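PDB 4XYH: kinetochore protein Mis16 from Schizosaccharomyces japonicus, which binds histone H4 and, independently, the CENP-A-specific chaperone Scm3, probably through its WD-repeat beta-propeller, and so probably serves centromeric chromatin assembly. Local coordinates for residues L260-T265 against W309-L314. Residues are numbered along the deposited sequence; the frame is centred on the assembly and turned at random.
Sequences LQIHDT and WDLRRL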
# COMPACT_ATOMS: atom_id res chain seq x y z
N LEU A 260 -15.57 7.66 5.10
CA LEU A 260 -15.36 6.70 4.04
C LEU A 260 -16.32 7.11 2.95
O LEU A 260 -17.52 7.22 3.21
CB LEU A 260 -15.67 5.28 4.51
CG LEU A 260 -15.86 4.21 3.44
CD1 LEU A 260 -14.53 3.90 2.73
CD2 LEU A 260 -16.46 2.93 4.04
N GLN A 261 -15.83 7.37 1.75
CA GLN A 261 -16.73 7.87 0.71
C GLN A 261 -16.63 7.05 -0.56
O GLN A 261 -15.59 6.46 -0.86
CB GLN A 261 -16.48 9.36 0.42
CG GLN A 261 -16.48 10.25 1.68
CD GLN A 261 -16.57 11.73 1.35
OE1 GLN A 261 -17.08 12.11 0.31
NE2 GLN A 261 -16.06 12.57 2.24
N ILE A 262 -17.74 7.00 -1.30
CA ILE A 262 -17.78 6.31 -2.58
C ILE A 262 -18.08 7.36 -3.62
O ILE A 262 -19.03 8.13 -3.47
CB ILE A 262 -18.85 5.20 -2.62
CG1 ILE A 262 -18.59 4.18 -1.51
CG2 ILE A 262 -18.86 4.54 -3.99
CD1 ILE A 262 -17.31 3.38 -1.71
N HIS A 263 -17.27 7.40 -4.67
CA HIS A 263 -17.47 8.40 -5.70
C HIS A 263 -17.79 7.71 -7.00
O HIS A 263 -17.23 6.65 -7.30
CB HIS A 263 -16.22 9.27 -5.86
CG HIS A 263 -15.64 9.72 -4.56
ND1 HIS A 263 -16.06 10.86 -3.91
CD2 HIS A 263 -14.69 9.17 -3.76
CE1 HIS A 263 -15.40 10.99 -2.78
NE2 HIS A 263 -14.55 9.98 -2.67
N ASP A 264 -18.70 8.32 -7.76
CA ASP A 264 -19.00 7.93 -9.14
C ASP A 264 -18.29 8.87 -10.10
O ASP A 264 -18.71 10.02 -10.27
CB ASP A 264 -20.51 7.95 -9.38
CG ASP A 264 -20.91 7.43 -10.77
OD1 ASP A 264 -20.03 7.34 -11.66
OD2 ASP A 264 -22.11 7.13 -10.98
N THR A 265 -17.22 8.40 -10.74
CA THR A 265 -16.37 9.29 -11.53
C THR A 265 -17.00 9.73 -12.85
O THR A 265 -16.43 10.55 -13.57
CB THR A 265 -14.99 8.65 -11.84
OG1 THR A 265 -15.16 7.42 -12.55
CG2 THR A 265 -14.24 8.39 -10.55
N TRP A 309 -16.61 -3.67 5.96
CA TRP A 309 -17.85 -3.06 5.50
C TRP A 309 -18.39 -3.76 4.27
O TRP A 309 -17.64 -4.29 3.44
CB TRP A 309 -17.65 -1.58 5.15
CG TRP A 309 -16.98 -0.76 6.18
CD1 TRP A 309 -15.63 -0.62 6.36
CD2 TRP A 309 -17.61 0.07 7.16
NE1 TRP A 309 -15.38 0.25 7.40
CE2 TRP A 309 -16.58 0.68 7.91
CE3 TRP A 309 -18.94 0.36 7.47
CZ2 TRP A 309 -16.84 1.55 8.96
CZ3 TRP A 309 -19.20 1.23 8.53
CH2 TRP A 309 -18.16 1.82 9.25
N ASP A 310 -19.71 -3.74 4.14
CA ASP A 310 -20.36 -4.12 2.90
C ASP A 310 -20.97 -2.86 2.29
O ASP A 310 -21.60 -2.08 3.00
CB ASP A 310 -21.42 -5.19 3.16
CG ASP A 310 -22.04 -5.71 1.87
OD1 ASP A 310 -22.73 -4.94 1.17
OD2 ASP A 310 -21.84 -6.90 1.57
N LEU A 311 -20.77 -2.66 0.99
CA LEU A 311 -21.26 -1.46 0.28
C LEU A 311 -22.77 -1.28 0.37
O LEU A 311 -23.29 -0.18 0.15
CB LEU A 311 -20.86 -1.50 -1.20
CG LEU A 311 -19.42 -1.21 -1.63
CD1 LEU A 311 -19.27 -1.42 -3.13
CD2 LEU A 311 -19.02 0.20 -1.24
N ARG A 312 -23.48 -2.36 0.68
CA ARG A 312 -24.94 -2.31 0.67
C ARG A 312 -25.48 -1.91 2.03
O ARG A 312 -26.68 -1.75 2.20
CB ARG A 312 -25.51 -3.66 0.22
CG ARG A 312 -25.23 -3.99 -1.24
CD ARG A 312 -25.40 -5.48 -1.52
NE ARG A 312 -24.49 -6.30 -0.72
CZ ARG A 312 -24.32 -7.61 -0.85
NH1 ARG A 312 -25.00 -8.30 -1.76
NH2 ARG A 312 -23.47 -8.25 -0.07
N ARG A 313 -24.57 -1.73 2.99
CA ARG A 313 -24.95 -1.34 4.35
C ARG A 313 -23.84 -0.55 5.06
O ARG A 313 -23.38 -0.95 6.12
CB ARG A 313 -25.33 -2.59 5.17
CG ARG A 313 -26.12 -2.34 6.45
CD ARG A 313 -26.15 -3.59 7.32
NE ARG A 313 -24.91 -3.77 8.08
CZ ARG A 313 -24.67 -4.76 8.93
NH1 ARG A 313 -25.58 -5.69 9.15
NH2 ARG A 313 -23.52 -4.81 9.59
N LEU A 314 -23.42 0.57 4.48
CA LEU A 314 -22.32 1.35 5.07
C LEU A 314 -22.71 2.07 6.37
O LEU A 314 -21.85 2.60 7.09
CB LEU A 314 -21.79 2.36 4.06
CG LEU A 314 -21.03 1.73 2.87
CD1 LEU A 314 -20.37 2.80 2.00
CD2 LEU A 314 -20.00 0.76 3.38
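L260 lays its methyl CD2 over one face of the W309 indole, joining two successive blades of the WD40 beta-propeller. Strand 259-264 is the third strand of one four-stranded antiparallel sheet and strand 306-310 the third of the next, so a strand of one blade packs against the end of its counterpart and the turn after it, through side chains alone. The CH-pi geometry is well defined: CD2 of L260 stands 4.2 Å from the centroid of the five-membered ring of W309, only 5° off its normal. The torsion of L260 explains the reach, because CG lies anti to the backbone N (chi1 164°) and the branch extends toward the neighbouring blade. The same CD2 also meets CD2 of L314, the residue just past the turn, at 4.2 Å, so one methyl serves both partners.

I262, two residues on and also directed at the other segment, meets L311 and L314. Its CD1 lies 3.6 Å from CD2 of L311, and the two side chains run at a slant to each other, whereas L314 crosses I262 at about a right angle, with its CD1 4.2 Å from CG1 of I262. L297 and T299 of strand 296-301 also touch L260, and the indole is tied to that strand by a hydrogen bond between NE1 of W309 and OG1 of T299.

L311 is the second residue of a type I turn from D310 to R313, closed by the bond from N of R313 to O of D310. An Asx turn reinforces it: OD1 of D310 accepts the backbone N of R312 on its anti lone pair. The R312 guanidinium pairs with the same carboxylate in a salt bridge close to its own plane, NE 2.9 Å from OD1 and NH2 2.7 Å from OD2 of D310.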